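Local coordinates for methyltransferase (Streptococcus mutans, PDB 2B78), which probably transfers methyl groups from S-adenosylmethionine, perhaps to RNA, although its actual substrate is unknown, at residues A[192-206]-A[220-232]. Sequence-based numbering, arbitrary orientation.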
ATOM      1  N   MET A 192      -8.631   4.824  -5.407  1.00 24.40           N
ATOM      2  CA  MET A 192      -8.500   3.421  -5.029  1.00 24.74           C
ATOM      3  C   MET A 192      -9.105   2.463  -6.041  1.00 22.89           C
ATOM      4  O   MET A 192      -9.886   2.865  -6.899  1.00 21.87           O
ATOM      5  CB  MET A 192      -9.106   3.215  -3.641  1.00 27.12           C
ATOM      6  CG  MET A 192      -8.476   4.145  -2.605  1.00 29.94           C
ATOM      7  SD  MET A 192      -9.193   3.954  -0.970  1.00 35.41           S
ATOM      8  CE  MET A 192     -10.852   4.655  -1.290  1.00 31.41           C
ATOM      9  N   THR A 193      -8.746   1.187  -5.914  1.00 21.14           N
ATOM     10  CA  THR A 193      -9.183   0.155  -6.842  1.00 19.07           C
ATOM     11  C   THR A 193     -10.063  -0.956  -6.286  1.00 18.93           C
ATOM     12  O   THR A 193     -10.350  -1.912  -7.001  1.00 19.28           O
ATOM     13  CB  THR A 193      -7.967  -0.532  -7.443  1.00 19.43           C
ATOM     14  OG1 THR A 193      -7.299  -1.266  -6.406  1.00 19.36           O
ATOM     15  CG2 THR A 193      -7.020   0.487  -8.025  1.00 17.83           C
ATOM     16  N   GLY A 194     -10.466  -0.865  -5.022  1.00 17.89           N
ATOM     17  CA  GLY A 194     -11.304  -1.910  -4.452  1.00 17.14           C
ATOM     18  C   GLY A 194     -10.507  -2.889  -3.614  1.00 16.86           C
ATOM     19  O   GLY A 194     -11.075  -3.724  -2.907  1.00 17.20           O
ATOM     20  N   ILE A 195      -9.185  -2.813  -3.710  1.00 16.34           N
ATOM     21  CA  ILE A 195      -8.335  -3.697  -2.934  1.00 16.13           C
ATOM     22  C   ILE A 195      -6.938  -3.102  -2.789  1.00 14.91           C
ATOM     23  O   ILE A 195      -6.498  -2.292  -3.621  1.00 15.68           O
ATOM     24  CB  ILE A 195      -8.239  -5.107  -3.586  1.00 16.19           C
ATOM     25  CG1 ILE A 195      -7.548  -6.082  -2.622  1.00 16.70           C
ATOM     26  CG2 ILE A 195      -7.423  -5.045  -4.875  1.00 15.31           C
ATOM     27  CD1 ILE A 195      -7.663  -7.550  -3.039  1.00 14.06           C
ATOM     28  N   PHE A 196      -6.256  -3.464  -1.707  1.00 14.80           N
ATOM     29  CA  PHE A 196      -4.888  -3.007  -1.501  1.00 14.65           C
ATOM     30  C   PHE A 196      -4.046  -4.255  -1.645  1.00 14.06           C
ATOM     31  O   PHE A 196      -4.027  -5.121  -0.769  1.00 15.66           O
ATOM     32  CB  PHE A 196      -4.724  -2.367  -0.122  1.00 16.59           C
ATOM     33  CG  PHE A 196      -5.185  -0.934  -0.078  1.00 17.01           C
ATOM     34  CD1 PHE A 196      -4.344   0.091  -0.512  1.00 16.46           C
ATOM     35  CD2 PHE A 196      -6.478  -0.621   0.314  1.00 15.67           C
ATOM     36  CE1 PHE A 196      -4.791   1.411  -0.563  1.00 16.51           C
ATOM     37  CE2 PHE A 196      -6.938   0.696   0.267  1.00 17.65           C
ATOM     38  CZ  PHE A 196      -6.089   1.714  -0.174  1.00 16.76           C
ATOM     39  N   LEU A 197      -3.365  -4.348  -2.779  1.00 12.33           N
ATOM     40  CA  LEU A 197      -2.553  -5.510  -3.092  1.00 12.61           C
ATOM     41  C   LEU A 197      -1.435  -5.787  -2.106  1.00 12.02           C
ATOM     42  O   LEU A 197      -1.030  -6.940  -1.947  1.00 11.56           O
ATOM     43  CB  LEU A 197      -1.973  -5.375  -4.511  1.00 11.18           C
ATOM     44  CG  LEU A 197      -2.994  -5.272  -5.660  1.00 12.55           C
ATOM     45  CD1 LEU A 197      -2.256  -5.120  -6.982  1.00 12.26           C
ATOM     46  CD2 LEU A 197      -3.874  -6.510  -5.700  1.00  8.29           C
ATOM     47  N   ASP A 198      -0.927  -4.751  -1.444  1.00 10.81           N
ATOM     48  CA  ASP A 198       0.160  -4.970  -0.496  1.00 12.76           C
ATOM     49  C   ASP A 198      -0.213  -5.844   0.701  1.00 12.69           C
ATOM     50  O   ASP A 198       0.662  -6.354   1.389  1.00 15.19           O
ATOM     51  CB  ASP A 198       0.757  -3.634  -0.014  1.00 13.51           C
ATOM     52  CG  ASP A 198      -0.292  -2.659   0.499  1.00 14.27           C
ATOM     53  OD1 ASP A 198      -1.199  -3.077   1.238  1.00  9.27           O
ATOM     54  OD2 ASP A 198      -0.189  -1.457   0.162  1.00 18.95           O
ATOM     55  N   GLN A 199      -1.502  -6.045   0.950  1.00 11.76           N
ATOM     56  CA  GLN A 199      -1.914  -6.888   2.078  1.00 12.57           C
ATOM     57  C   GLN A 199      -2.185  -8.344   1.685  1.00 12.08           C
ATOM     58  O   GLN A 199      -2.808  -9.110   2.444  1.00 13.88           O
ATOM     59  CB  GLN A 199      -3.154  -6.283   2.738  1.00 11.87           C
ATOM     60  CG  GLN A 199      -2.925  -4.840   3.143  1.00 11.34           C
ATOM     61  CD  GLN A 199      -4.133  -4.189   3.770  1.00 14.90           C
ATOM     62  OE1 GLN A 199      -5.206  -4.123   3.162  1.00 14.86           O
ATOM     63  NE2 GLN A 199      -3.965  -3.685   4.996  1.00 11.50           N
ATOM     64  N   ARG A 200      -1.694  -8.726   0.511  1.00 11.17           N
ATOM     65  CA  ARG A 200      -1.897 -10.077  -0.017  1.00  9.04           C
ATOM     66  C   ARG A 200      -1.481 -11.208   0.907  1.00  8.69           C
ATOM     67  O   ARG A 200      -2.163 -12.222   0.997  1.00  9.89           O
ATOM     68  CB  ARG A 200      -1.147 -10.248  -1.337  1.00  8.10           C
ATOM     69  CG  ARG A 200      -1.206 -11.673  -1.893  1.00  6.69           C
ATOM     70  CD  ARG A 200      -0.578 -11.758  -3.278  1.00  5.65           C
ATOM     71  NE  ARG A 200       0.856 -11.512  -3.228  1.00  8.76           N
ATOM     72  CZ  ARG A 200       1.456 -10.370  -3.558  1.00  6.68           C
ATOM     73  NH1 ARG A 200       0.757  -9.330  -3.981  1.00  6.71           N
ATOM     74  NH2 ARG A 200       2.771 -10.278  -3.451  1.00 10.14           N
ATOM     75  N   GLN A 201      -0.351 -11.053   1.580  1.00  9.85           N
ATOM     76  CA  GLN A 201       0.117 -12.128   2.441  1.00 11.25           C
ATOM     77  C   GLN A 201      -0.680 -12.206   3.741  1.00 11.41           C
ATOM     78  O   GLN A 201      -0.734 -13.254   4.370  1.00 13.01           O
ATOM     79  CB  GLN A 201       1.625 -11.972   2.681  1.00  9.82           C
ATOM     80  CG  GLN A 201       2.384 -11.873   1.343  1.00 11.53           C
ATOM     81  CD  GLN A 201       3.890 -11.883   1.484  1.00 12.25           C
ATOM     82  OE1 GLN A 201       4.433 -11.671   2.569  1.00 12.28           O
ATOM     83  NE2 GLN A 201       4.579 -12.111   0.373  1.00 11.77           N
ATOM     84  N   VAL A 202      -1.323 -11.109   4.129  1.00 12.45           N
ATOM     85  CA  VAL A 202      -2.137 -11.117   5.341  1.00 13.67           C
ATOM     86  C   VAL A 202      -3.423 -11.862   4.992  1.00 12.84           C
ATOM     87  O   VAL A 202      -3.923 -12.671   5.784  1.00 11.37           O
ATOM     88  CB  VAL A 202      -2.492  -9.688   5.818  1.00 14.01           C
ATOM     89  CG1 VAL A 202      -3.273  -9.768   7.119  1.00 14.98           C
ATOM     90  CG2 VAL A 202      -1.225  -8.864   6.025  1.00 14.16           C
ATOM     91  N   ARG A 203      -3.964 -11.581   3.803  1.00 12.98           N
ATOM     92  CA  ARG A 203      -5.169 -12.264   3.349  1.00 13.09           C
ATOM     93  C   ARG A 203      -4.858 -13.746   3.142  1.00 13.42           C
ATOM     94  O   ARG A 203      -5.718 -14.593   3.362  1.00 13.54           O
ATOM     95  CB  ARG A 203      -5.705 -11.643   2.056  1.00 12.91           C
ATOM     96  CG  ARG A 203      -6.420 -10.310   2.269  1.00 12.80           C
ATOM     97  CD  ARG A 203      -7.096  -9.804   1.002  1.00 12.50           C
ATOM     98  NE  ARG A 203      -6.123  -9.405  -0.019  1.00 13.71           N
ATOM     99  CZ  ARG A 203      -5.590  -8.191  -0.112  1.00 13.99           C
ATOM    100  NH1 ARG A 203      -5.936  -7.244   0.751  1.00 11.88           N
ATOM    101  NH2 ARG A 203      -4.709  -7.927  -1.065  1.00 15.25           N
ATOM    102  N   ASN A 204      -3.634 -14.065   2.723  1.00 12.16           N
ATOM    103  CA  ASN A 204      -3.248 -15.465   2.534  1.00 12.74           C
ATOM    104  C   ASN A 204      -3.345 -16.237   3.855  1.00 11.37           C
ATOM    105  O   ASN A 204      -3.769 -17.395   3.880  1.00  9.00           O
ATOM    106  CB  ASN A 204      -1.810 -15.572   1.996  1.00 13.27           C
ATOM    107  CG  ASN A 204      -1.419 -17.004   1.654  1.00 14.48           C
ATOM    108  OD1 ASN A 204      -2.069 -17.663   0.826  1.00 13.97           O
ATOM    109  ND2 ASN A 204      -0.353 -17.493   2.282  1.00 14.92           N
ATOM    110  N   GLU A 205      -2.926 -15.597   4.946  1.00 12.42           N
ATOM    111  CA  GLU A 205      -2.961 -16.230   6.268  1.00 14.23           C
ATOM    112  C   GLU A 205      -4.392 -16.550   6.674  1.00 13.70           C
ATOM    113  O   GLU A 205      -4.667 -17.601   7.262  1.00 15.68           O
ATOM    114  CB  GLU A 205      -2.345 -15.307   7.326  1.00 14.89           C
ATOM    115  CG  GLU A 205      -0.870 -15.018   7.113  1.00 18.53           C
ATOM    116  CD  GLU A 205      -0.004 -16.232   7.362  1.00 20.97           C
ATOM    117  OE1 GLU A 205       0.092 -16.653   8.535  1.00 23.81           O
ATOM    118  OE2 GLU A 205       0.574 -16.770   6.393  1.00 20.87           O
ATOM    119  N   LEU A 206      -5.298 -15.631   6.368  1.00 12.37           N
ATOM    120  CA  LEU A 206      -6.706 -15.788   6.702  1.00 10.17           C
ATOM    121  C   LEU A 206      -7.330 -16.905   5.871  1.00 10.48           C
ATOM    122  O   LEU A 206      -8.064 -17.754   6.388  1.00  8.12           O
ATOM    123  CB  LEU A 206      -7.430 -14.454   6.461  1.00  9.43           C
ATOM    124  CG  LEU A 206      -7.090 -13.369   7.492  1.00  8.90           C
ATOM    125  CD1 LEU A 206      -7.476 -11.976   7.007  1.00  8.52           C
ATOM    126  CD2 LEU A 206      -7.831 -13.703   8.794  1.00  7.34           C
ATOM    127  N   PHE A 220     -12.845  -0.687   9.534  1.00  9.05           N
ATOM    128  CA  PHE A 220     -12.334   0.112   8.407  1.00 11.12           C
ATOM    129  C   PHE A 220     -12.150  -0.870   7.247  1.00 10.76           C
ATOM    130  O   PHE A 220     -11.154  -0.836   6.519  1.00  7.86           O
ATOM    131  CB  PHE A 220     -10.985   0.761   8.751  1.00 12.16           C
ATOM    132  CG  PHE A 220     -11.048   1.732   9.899  1.00 13.36           C
ATOM    133  CD1 PHE A 220     -11.586   3.004   9.726  1.00 14.03           C
ATOM    134  CD2 PHE A 220     -10.579   1.369  11.161  1.00 13.51           C
ATOM    135  CE1 PHE A 220     -11.667   3.909  10.801  1.00 14.57           C
ATOM    136  CE2 PHE A 220     -10.651   2.259  12.243  1.00 13.74           C
ATOM    137  CZ  PHE A 220     -11.198   3.534  12.060  1.00 14.69           C
ATOM    138  N   SER A 221     -13.143  -1.742   7.093  1.00 11.94           N
ATOM    139  CA  SER A 221     -13.172  -2.809   6.087  1.00 12.76           C
ATOM    140  C   SER A 221     -12.937  -2.426   4.622  1.00 12.61           C
ATOM    141  O   SER A 221     -12.415  -3.233   3.848  1.00 12.59           O
ATOM    142  CB  SER A 221     -14.514  -3.526   6.190  1.00 12.29           C
ATOM    143  OG  SER A 221     -15.548  -2.588   5.954  1.00 15.43           O
ATOM    144  N   TYR A 222     -13.342  -1.212   4.254  1.00 12.11           N
ATOM    145  CA  TYR A 222     -13.216  -0.683   2.890  1.00 12.04           C
ATOM    146  C   TYR A 222     -14.111  -1.475   1.938  1.00 12.50           C
ATOM    147  O   TYR A 222     -15.236  -1.034   1.642  1.00 13.38           O
ATOM    148  CB  TYR A 222     -11.745  -0.677   2.428  1.00 10.00           C
ATOM    149  CG  TYR A 222     -11.562  -0.162   1.013  1.00  9.40           C
ATOM    150  CD1 TYR A 222     -12.303   0.920   0.539  1.00  6.82           C
ATOM    151  CD2 TYR A 222     -10.701  -0.809   0.123  1.00  9.81           C
ATOM    152  CE1 TYR A 222     -12.197   1.339  -0.798  1.00  8.64           C
ATOM    153  CE2 TYR A 222     -10.593  -0.402  -1.209  1.00 10.29           C
ATOM    154  CZ  TYR A 222     -11.346   0.667  -1.661  1.00  8.48           C
ATOM    155  OH  TYR A 222     -11.275   1.032  -2.983  1.00 10.75           O
ATOM    156  N   THR A 223     -13.643  -2.627   1.450  1.00 11.31           N
ATOM    157  CA  THR A 223     -14.482  -3.458   0.598  1.00 10.42           C
ATOM    158  C   THR A 223     -14.532  -4.863   1.196  1.00 11.00           C
ATOM    159  O   THR A 223     -14.927  -5.830   0.542  1.00  9.95           O
ATOM    160  CB  THR A 223     -13.992  -3.516  -0.871  1.00 10.03           C
ATOM    161  OG1 THR A 223     -12.707  -4.143  -0.944  1.00 11.13           O
ATOM    162  CG2 THR A 223     -13.916  -2.114  -1.446  1.00  9.11           C
ATOM    163  N   ALA A 224     -14.135  -4.951   2.462  1.00 10.40           N
ATOM    164  CA  ALA A 224     -14.152  -6.203   3.214  1.00 10.28           C
ATOM    165  C   ALA A 224     -13.307  -7.324   2.616  1.00 10.23           C
ATOM    166  O   ALA A 224     -13.660  -8.499   2.744  1.00  9.94           O
ATOM    167  CB  ALA A 224     -15.590  -6.675   3.379  1.00  9.64           C
ATOM    168  N   ALA A 225     -12.197  -6.977   1.965  1.00  9.46           N
ATOM    169  CA  ALA A 225     -11.348  -8.017   1.389  1.00  8.86           C
ATOM    170  C   ALA A 225     -10.815  -8.976   2.470  1.00 10.20           C
ATOM    171  O   ALA A 225     -10.626 -10.165   2.201  1.00 11.94           O
ATOM    172  CB  ALA A 225     -10.190  -7.390   0.616  1.00  8.53           C
ATOM    173  N   PHE A 226     -10.556  -8.477   3.683  1.00  7.48           N
ATOM    174  CA  PHE A 226     -10.068  -9.353   4.768  1.00  7.24           C
ATOM    175  C   PHE A 226     -11.175 -10.303   5.212  1.00  7.40           C
ATOM    176  O   PHE A 226     -10.919 -11.446   5.599  1.00  6.80           O
ATOM    177  CB  PHE A 226      -9.628  -8.550   6.002  1.00  5.18           C
ATOM    178  CG  PHE A 226      -8.291  -7.882   5.878  1.00  2.17           C
ATOM    179  CD1 PHE A 226      -7.160  -8.594   5.489  1.00  1.39           C
ATOM    180  CD2 PHE A 226      -8.155  -6.532   6.207  1.00  1.39           C
ATOM    181  CE1 PHE A 226      -5.912  -7.970   5.435  1.00  3.00           C
ATOM    182  CE2 PHE A 226      -6.918  -5.902   6.159  1.00  2.03           C
ATOM    183  CZ  PHE A 226      -5.790  -6.622   5.772  1.00  2.05           C
ATOM    184  N   SER A 227     -12.413  -9.816   5.171  1.00  8.39           N
ATOM    185  CA  SER A 227     -13.553 -10.615   5.582  1.00  9.18           C
ATOM    186  C   SER A 227     -13.799 -11.782   4.634  1.00 10.15           C
ATOM    187  O   SER A 227     -14.055 -12.910   5.076  1.00  8.65           O
ATOM    188  CB  SER A 227     -14.796  -9.731   5.665  1.00 10.31           C
ATOM    189  OG  SER A 227     -14.590  -8.705   6.616  1.00 12.86           O
ATOM    190  N   VAL A 228     -13.713 -11.520   3.331  1.00 11.30           N
ATOM    191  CA  VAL A 228     -13.909 -12.576   2.347  1.00 11.73           C
ATOM    192  C   VAL A 228     -12.786 -13.613   2.472  1.00 10.70           C
ATOM    193  O   VAL A 228     -13.028 -14.815   2.362  1.00 11.53           O
ATOM    194  CB  VAL A 228     -13.974 -11.992   0.894  1.00 13.88           C
ATOM    195  CG1 VAL A 228     -12.615 -11.471   0.462  1.00 14.94           C
ATOM    196  CG2 VAL A 228     -14.478 -13.049  -0.074  1.00 14.98           C
ATOM    197  N   ALA A 229     -11.566 -13.148   2.731  1.00 10.19           N
ATOM    198  CA  ALA A 229     -10.412 -14.038   2.897  1.00  9.20           C
ATOM    199  C   ALA A 229     -10.659 -14.963   4.091  1.00  9.23           C
ATOM    200  O   ALA A 229     -10.498 -16.191   4.009  1.00  8.44           O
ATOM    201  CB  ALA A 229      -9.137 -13.206   3.128  1.00  6.60           C
ATOM    202  N   ALA A 230     -11.057 -14.368   5.208  1.00  8.30           N
ATOM    203  CA  ALA A 230     -11.342 -15.144   6.408  1.00 10.24           C
ATOM    204  C   ALA A 230     -12.475 -16.146   6.154  1.00 10.38           C
ATOM    205  O   ALA A 230     -12.422 -17.284   6.623  1.00 10.91           O
ATOM    206  CB  ALA A 230     -11.709 -14.203   7.548  1.00  9.90           C
ATOM    207  N   ALA A 231     -13.491 -15.725   5.407  1.00  9.85           N
ATOM    208  CA  ALA A 231     -14.618 -16.594   5.088  1.00 10.85           C
ATOM    209  C   ALA A 231     -14.152 -17.823   4.299  1.00 11.27           C
ATOM    210  O   ALA A 231     -14.624 -18.943   4.534  1.00 10.22           O
ATOM    211  CB  ALA A 231     -15.665 -15.813   4.279  1.00 10.91           C
ATOM    212  N   MET A 232     -13.233 -17.604   3.355  1.00 12.22           N
ATOM    213  CA  MET A 232     -12.699 -18.685   2.532  1.00 10.72           C
ATOM    214  C   MET A 232     -11.782 -19.595   3.339  1.00 10.48           C
ATOM    215  O   MET A 232     -11.443 -20.698   2.904  1.00  8.73           O
ATOM    216  CB  MET A 232     -11.927 -18.119   1.335  1.00 11.73           C
ATOM    217  CG  MET A 232     -12.810 -17.469   0.267  1.00 12.84           C
ATOM    218  SD  MET A 232     -14.091 -18.574  -0.357  1.00 14.67           S
ATOM    219  CE  MET A 232     -13.087 -19.817  -1.210  1.00 14.09           C
TER
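Two hydrogen bonds tie G194 to the loop residues Y222 and T223. The G194 amide donates to Y222 OH, 2.9 Å from N to OH but bent (131° at the hydrogen), while T223 OG1 donates to G194 O at 2.6 Å, tilted out of the carbonyl plane. T223 (chi1 64°) sets its hydroxyl between backbone N and carbonyl carbon, and its CG2 then lies over the centre of one Y222 ring face. G194 itself has a positive phi.

Aromatic contacts flank this polar pair. M192 SD lies 4.4 Å from the Y222 ring centroid, an oblique Met-aromatic contact, and the bend at chi3 carries M192 CE to 3.6 Å from Y222 CE1; F196 meets the same ring obliquely through CE2.

Apolar packing joins helix segments 200-206 and 225-232, whose axes approach to 8.0 Å at 33°. The F226 ring receives V202 CG1 at CE1, with L206 CD1 and R203 CG both near CD1. Farther along, the small A229 and A230 let the backbones close in, L206 CA lying 4.7 Å from A230 CA.

Polar side chains border this packing. Q199, at the N-cap position of the first helix, brings its amide nitrogen to the F226 ring edge beside CZ; that nitrogen also bonds D292. R203 lays CD against A225 CB, and its NH1 and NH2 grip F196 O end-on, the oxygen close to the guanidinium plane; NE pairs with E178, so two partners hold the group.

Y222 N bonds D242, which binds S-adenosylhomocysteine, placing the 220-224 loop beside the cofactor pocket of the Rossmann-like methyltransferase fold. Helix 225-232 follows sheet strand 215-219, with helix 247-257 touching T223 and A224, while strand 181-185 packs on I195, R203 and V228.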